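Local coordinates for Lmo0305 protein (Listeria monocytogenes, PDB 3PJ0), which is of unassigned function but belongs to the beta-eliminating lyase family, within the large clan of PLP-dependent aminotransferase-like proteins, at residues N290-G304 with L322-V336. Sequence-based numbering, arbitrary orientation.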
loop_
_atom_site.group_PDB
_atom_site.type_symbol
_atom_site.label_atom_id
_atom_site.label_comp_id
_atom_site.label_asym_id
_atom_site.label_seq_id
_atom_site.Cartn_x
_atom_site.Cartn_y
_atom_site.Cartn_z
ATOM N N ASN A 290 7.350 14.368 22.272
ATOM C CA ASN A 290 8.284 15.133 21.461
ATOM C C ASN A 290 7.610 16.287 20.704
ATOM O O ASN A 290 8.271 17.025 19.976
ATOM C CB ASN A 290 8.952 14.199 20.456
ATOM C CG ASN A 290 8.007 13.694 19.450
ATOM O OD1 ASN A 290 6.861 13.324 19.792
ATOM N ND2 ASN A 290 8.436 13.669 18.181
HETATM N N MSE A 291 6.300 16.442 20.874
HETATM C CA MSE A 291 5.554 17.417 20.125
HETATM C C MSE A 291 4.783 18.397 20.974
HETATM O O MSE A 291 4.567 18.184 22.170
HETATM C CB MSE A 291 4.565 16.714 19.193
HETATM C CG MSE A 291 3.393 16.053 19.866
HETATM SE SE MSE A 291 1.960 15.581 18.619
HETATM C CE MSE A 291 1.438 17.376 18.111
ATOM N N PHE A 292 4.352 19.470 20.317
ATOM C CA PHE A 292 3.534 20.502 20.932
ATOM C C PHE A 292 3.140 21.480 19.825
ATOM O O PHE A 292 3.660 21.407 18.713
ATOM C CB PHE A 292 4.248 21.223 22.101
ATOM C CG PHE A 292 5.562 21.840 21.739
ATOM C CD1 PHE A 292 5.630 23.130 21.232
ATOM C CD2 PHE A 292 6.758 21.119 21.908
ATOM C CE1 PHE A 292 6.874 23.698 20.886
ATOM C CE2 PHE A 292 7.968 21.678 21.559
ATOM C CZ PHE A 292 8.038 22.960 21.051
ATOM N N HIS A 293 2.183 22.343 20.142
ATOM C CA HIS A 293 1.735 23.408 19.255
ATOM C C HIS A 293 2.148 24.742 19.873
ATOM O O HIS A 293 2.123 24.892 21.065
ATOM C CB HIS A 293 0.224 23.326 19.117
ATOM C CG HIS A 293 -0.224 22.194 18.268
ATOM N ND1 HIS A 293 -1.546 21.969 17.948
ATOM C CD2 HIS A 293 0.492 21.236 17.634
ATOM C CE1 HIS A 293 -1.620 20.897 17.181
ATOM N NE2 HIS A 293 -0.392 20.462 16.946
ATOM N N VAL A 294 2.539 25.701 19.036
ATOM C CA VAL A 294 2.973 27.050 19.472
ATOM C C VAL A 294 1.916 28.035 18.992
ATOM O O VAL A 294 1.576 28.049 17.817
ATOM C CB VAL A 294 4.342 27.403 18.833
ATOM C CG1 VAL A 294 4.824 28.788 19.212
ATOM C CG2 VAL A 294 5.405 26.313 19.202
ATOM N N TYR A 295 1.398 28.843 19.902
ATOM C CA TYR A 295 0.330 29.784 19.621
ATOM C C TYR A 295 0.823 31.189 19.826
ATOM O O TYR A 295 1.545 31.463 20.786
ATOM C CB TYR A 295 -0.855 29.542 20.563
ATOM C CG TYR A 295 -1.833 28.483 20.122
ATOM C CD1 TYR A 295 -1.517 27.120 20.212
ATOM C CD2 TYR A 295 -3.087 28.842 19.635
ATOM C CE1 TYR A 295 -2.420 26.143 19.801
ATOM C CE2 TYR A 295 -4.014 27.872 19.242
ATOM C CZ TYR A 295 -3.675 26.517 19.331
ATOM O OH TYR A 295 -4.579 25.555 18.923
ATOM N N PHE A 296 0.377 32.084 18.952
ATOM C CA PHE A 296 0.770 33.468 18.976
ATOM C C PHE A 296 -0.431 34.379 19.121
ATOM O O PHE A 296 -1.514 34.063 18.614
ATOM C CB PHE A 296 1.441 33.840 17.666
ATOM C CG PHE A 296 2.725 33.132 17.416
ATOM C CD1 PHE A 296 2.730 31.891 16.798
ATOM C CD2 PHE A 296 3.937 33.729 17.759
ATOM C CE1 PHE A 296 3.909 31.237 16.548
ATOM C CE2 PHE A 296 5.136 33.083 17.527
ATOM C CZ PHE A 296 5.134 31.837 16.919
ATOM N N GLU A 297 -0.210 35.519 19.784
ATOM C CA GLU A 297 -1.241 36.541 19.961
ATOM C C GLU A 297 -1.166 37.596 18.858
ATOM O O GLU A 297 -1.263 38.815 19.122
ATOM C CB GLU A 297 -1.123 37.218 21.330
ATOM C CG GLU A 297 -1.404 36.307 22.505
ATOM C CD GLU A 297 -1.146 37.000 23.840
ATOM O OE1 GLU A 297 -1.107 38.246 23.879
ATOM O OE2 GLU A 297 -0.978 36.299 24.865
ATOM N N ASN A 298 -0.972 37.119 17.631
ATOM C CA ASN A 298 -0.947 37.951 16.431
ATOM C C ASN A 298 -1.436 37.142 15.262
ATOM O O ASN A 298 -1.448 35.911 15.308
ATOM C CB ASN A 298 0.453 38.487 16.159
ATOM C CG ASN A 298 0.834 39.600 17.111
ATOM O OD1 ASN A 298 0.327 40.732 17.002
ATOM N ND2 ASN A 298 1.721 39.297 18.052
ATOM N N SER A 299 -1.862 37.829 14.219
ATOM C CA SER A 299 -2.391 37.172 13.038
ATOM C C SER A 299 -1.295 36.396 12.303
ATOM O O SER A 299 -0.119 36.699 12.458
ATOM C CB SER A 299 -2.947 38.197 12.067
ATOM O OG SER A 299 -1.885 38.950 11.503
ATOM N N ALA A 300 -1.694 35.433 11.483
ATOM C CA ALA A 300 -0.740 34.643 10.685
ATOM C C ALA A 300 0.125 35.495 9.738
ATOM O O ALA A 300 1.344 35.244 9.595
ATOM C CB ALA A 300 -1.460 33.512 9.922
ATOM N N ASP A 301 -0.468 36.515 9.111
ATOM C CA ASP A 301 0.289 37.398 8.215
ATOM C C ASP A 301 1.416 38.074 8.978
ATOM O O ASP A 301 2.564 38.100 8.522
ATOM C CB ASP A 301 -0.600 38.489 7.584
ATOM C CG ASP A 301 -1.415 37.994 6.397
ATOM O OD1 ASP A 301 -1.171 36.890 5.866
ATOM O OD2 ASP A 301 -2.318 38.749 5.983
ATOM N N GLU A 302 1.078 38.607 10.145
ATOM C CA GLU A 302 2.039 39.284 11.017
ATOM C C GLU A 302 3.168 38.376 11.527
ATOM O O GLU A 302 4.334 38.767 11.533
ATOM C CB GLU A 302 1.311 39.938 12.204
ATOM C CG GLU A 302 0.475 41.190 11.820
ATOM C CD GLU A 302 -0.335 41.744 12.995
ATOM O OE1 GLU A 302 -0.807 40.945 13.835
ATOM O OE2 GLU A 302 -0.497 42.964 13.095
ATOM N N ILE A 303 2.818 37.190 11.991
ATOM C CA ILE A 303 3.820 36.250 12.510
ATOM C C ILE A 303 4.662 35.651 11.380
ATOM O O ILE A 303 5.862 35.432 11.539
ATOM C CB ILE A 303 3.175 35.138 13.394
ATOM C CG1 ILE A 303 2.488 35.765 14.615
ATOM C CG2 ILE A 303 4.221 34.099 13.802
ATOM C CD1 ILE A 303 3.379 36.671 15.425
ATOM N N GLY A 304 4.050 35.403 10.232
ATOM C CA GLY A 304 4.783 34.871 9.092
ATOM C C GLY A 304 5.950 35.767 8.692
ATOM O O GLY A 304 7.040 35.269 8.369
ATOM N N LEU A 322 1.609 28.592 8.829
ATOM C CA LEU A 322 0.955 29.058 10.028
ATOM C C LEU A 322 -0.533 28.800 9.852
ATOM O O LEU A 322 -1.104 29.068 8.804
ATOM C CB LEU A 322 1.256 30.514 10.303
ATOM C CG LEU A 322 2.675 30.845 10.754
ATOM C CD1 LEU A 322 2.892 32.328 10.733
ATOM C CD2 LEU A 322 2.964 30.242 12.147
ATOM N N GLN A 323 -1.149 28.225 10.869
ATOM C CA GLN A 323 -2.581 27.977 10.829
ATOM C C GLN A 323 -3.311 29.127 11.511
ATOM O O GLN A 323 -3.042 29.427 12.667
ATOM C CB GLN A 323 -2.905 26.656 11.549
ATOM C CG GLN A 323 -4.375 26.321 11.597
ATOM C CD GLN A 323 -4.994 26.179 10.219
ATOM O OE1 GLN A 323 -4.603 25.300 9.451
ATOM N NE2 GLN A 323 -5.978 27.028 9.906
ATOM N N GLU A 324 -4.222 29.771 10.788
ATOM C CA GLU A 324 -5.043 30.831 11.357
ATOM C C GLU A 324 -6.031 30.180 12.333
ATOM O O GLU A 324 -6.708 29.224 11.969
ATOM C CB GLU A 324 -5.806 31.547 10.239
ATOM C CG GLU A 324 -6.810 32.579 10.716
ATOM C CD GLU A 324 -7.615 33.187 9.575
ATOM O OE1 GLU A 324 -7.559 32.657 8.436
ATOM O OE2 GLU A 324 -8.299 34.200 9.820
ATOM N N LYS A 325 -6.093 30.681 13.561
ATOM C CA LYS A 325 -7.036 30.156 14.590
ATOM C C LYS A 325 -8.213 31.108 14.885
ATOM O O LYS A 325 -9.320 30.659 15.189
ATOM C CB LYS A 325 -6.273 29.807 15.874
ATOM C CG LYS A 325 -5.252 28.671 15.720
ATOM C CD LYS A 325 -5.934 27.322 15.467
ATOM C CE LYS A 325 -4.951 26.169 15.504
ATOM N NZ LYS A 325 -5.633 24.832 15.377
ATOM N N SER A 326 -7.934 32.412 14.855
ATOM C CA SER A 326 -8.938 33.467 15.037
ATOM C C SER A 326 -8.368 34.707 14.360
ATOM O O SER A 326 -7.254 34.656 13.830
ATOM C CB SER A 326 -9.279 33.710 16.517
ATOM O OG SER A 326 -8.189 34.199 17.279
ATOM N N ALA A 327 -9.095 35.822 14.388
ATOM C CA ALA A 327 -8.648 37.032 13.685
ATOM C C ALA A 327 -7.178 37.406 13.968
ATOM O O ALA A 327 -6.417 37.727 13.031
ATOM C CB ALA A 327 -9.574 38.222 13.998
ATOM N N ASP A 328 -6.789 37.356 15.248
ATOM C CA ASP A 328 -5.437 37.752 15.677
ATOM C C ASP A 328 -4.705 36.659 16.463
ATOM O O ASP A 328 -3.946 36.951 17.407
ATOM C CB ASP A 328 -5.529 39.047 16.493
ATOM C CG ASP A 328 -5.929 40.238 15.635
ATOM O OD1 ASP A 328 -5.197 40.498 14.654
ATOM O OD2 ASP A 328 -6.943 40.917 15.942
ATOM N N VAL A 329 -4.962 35.405 16.086
ATOM C CA VAL A 329 -4.278 34.275 16.695
ATOM C C VAL A 329 -3.944 33.238 15.628
ATOM O O VAL A 329 -4.769 32.929 14.773
ATOM C CB VAL A 329 -5.113 33.615 17.827
ATOM C CG1 VAL A 329 -4.437 32.379 18.352
ATOM C CG2 VAL A 329 -5.358 34.592 18.963
ATOM N N CYS A 330 -2.711 32.733 15.664
ATOM C CA CYS A 330 -2.296 31.671 14.756
ATOM C C CYS A 330 -1.419 30.674 15.517
ATOM O O CYS A 330 -0.953 30.969 16.647
ATOM C CB CYS A 330 -1.543 32.228 13.546
ATOM S SG CYS A 330 0.003 33.059 13.981
ATOM N N ALA A 331 -1.165 29.530 14.889
ATOM C CA ALA A 331 -0.365 28.482 15.517
ATOM C C ALA A 331 0.335 27.567 14.521
ATOM O O ALA A 331 -0.003 27.561 13.343
ATOM C CB ALA A 331 -1.287 27.620 16.448
ATOM N N PHE A 332 1.284 26.769 15.029
ATOM C CA PHE A 332 1.940 25.733 14.239
ATOM C C PHE A 332 2.403 24.634 15.150
ATOM O O PHE A 332 2.426 24.793 16.377
ATOM C CB PHE A 332 3.113 26.238 13.390
ATOM C CG PHE A 332 4.302 26.676 14.193
ATOM C CD1 PHE A 332 5.268 25.771 14.566
ATOM C CD2 PHE A 332 4.460 27.995 14.571
ATOM C CE1 PHE A 332 6.365 26.192 15.324
ATOM C CE2 PHE A 332 5.568 28.404 15.272
ATOM C CZ PHE A 332 6.506 27.494 15.667
ATOM N N GLU A 333 2.691 23.495 14.545
ATOM C CA GLU A 333 3.133 22.319 15.269
ATOM C C GLU A 333 4.638 22.062 15.139
ATOM O O GLU A 333 5.211 22.224 14.049
ATOM C CB GLU A 333 2.367 21.109 14.710
ATOM C CG GLU A 333 2.823 19.760 15.142
ATOM C CD GLU A 333 1.913 18.695 14.603
ATOM O OE1 GLU A 333 0.818 18.541 15.174
ATOM O OE2 GLU A 333 2.272 18.066 13.569
ATOM N N VAL A 334 5.252 21.601 16.231
ATOM C CA VAL A 334 6.636 21.151 16.247
ATOM C C VAL A 334 6.692 19.701 16.719
ATOM O O VAL A 334 6.048 19.365 17.733
ATOM C CB VAL A 334 7.507 21.917 17.280
ATOM C CG1 VAL A 334 8.987 21.474 17.139
ATOM C CG2 VAL A 334 7.356 23.418 17.142
ATOM N N SER A 335 7.359 18.834 15.951
ATOM C CA SER A 335 7.626 17.457 16.377
ATOM C C SER A 335 9.138 17.287 16.363
ATOM O O SER A 335 9.745 17.292 15.304
ATOM C CB SER A 335 6.948 16.402 15.492
ATOM O OG SER A 335 5.538 16.561 15.490
ATOM N N VAL A 336 9.742 17.137 17.536
ATOM C CA VAL A 336 11.201 17.015 17.654
ATOM C C VAL A 336 11.680 15.647 17.181
ATOM O O VAL A 336 11.058 14.609 17.462
ATOM C CB VAL A 336 11.703 17.312 19.082
ATOM C CG1 VAL A 336 13.231 17.091 19.205
ATOM C CG2 VAL A 336 11.397 18.745 19.463
HETATM O O HOH W 1 -4.267 34.317 12.046
#
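Glu-333 CG points opposite the backbone N (chi1 170°) and the chain runs out extended, while the His-293 ring turns back beside its own N (chi1 -74°); the two side chains meet from a non-hydrogen-bonded residue pair of the antiparallel strands. His-293 NE2 donates to Glu-333 OE1 at 2.9 Å, the oxygen lying close to the imidazole plane, and Glu-333 OE1 is met on the anti side of the carboxylate. The same oxygen forms a salt bridge with Arg-148, a double grip that should restrict rotation of the carboxylate. Further along this face, Ala-331 CB sits almost squarely over the Tyr-295 ring, 3.6 Å from its centroid.

The other face illustrates how cross-strand neighbours build a hydrophobic layer. Val-294 CB lies 4.1 Å from the Phe-332 ring centroid, over one face. Phe-332 CE2 meets the edge of Phe-296 at CE1 (3.5 Å), while Ile-303 CG2 lies over the centre of one face of the Phe-296 ring. At one end of the ladder, Asn-290 ND2 donates in plane to a lone pair of Val-336 O at 2.9 Å. At the other, Ser-299 takes the N-cap position of the helix that lays Ala-300 against Leu-322 and Cys-330; in the capping box with Glu-302, the bond from Ser-299 N to Glu-302 OE1 is weak.

Strands 291-296 and 329-335 are the inner pair of a four-stranded antiparallel sheet flanked by 280-283 and 323-326; helix 260-275 packs on Phe-292 and Val-294, and helix 2-11 touches Ala-300 and Leu-322.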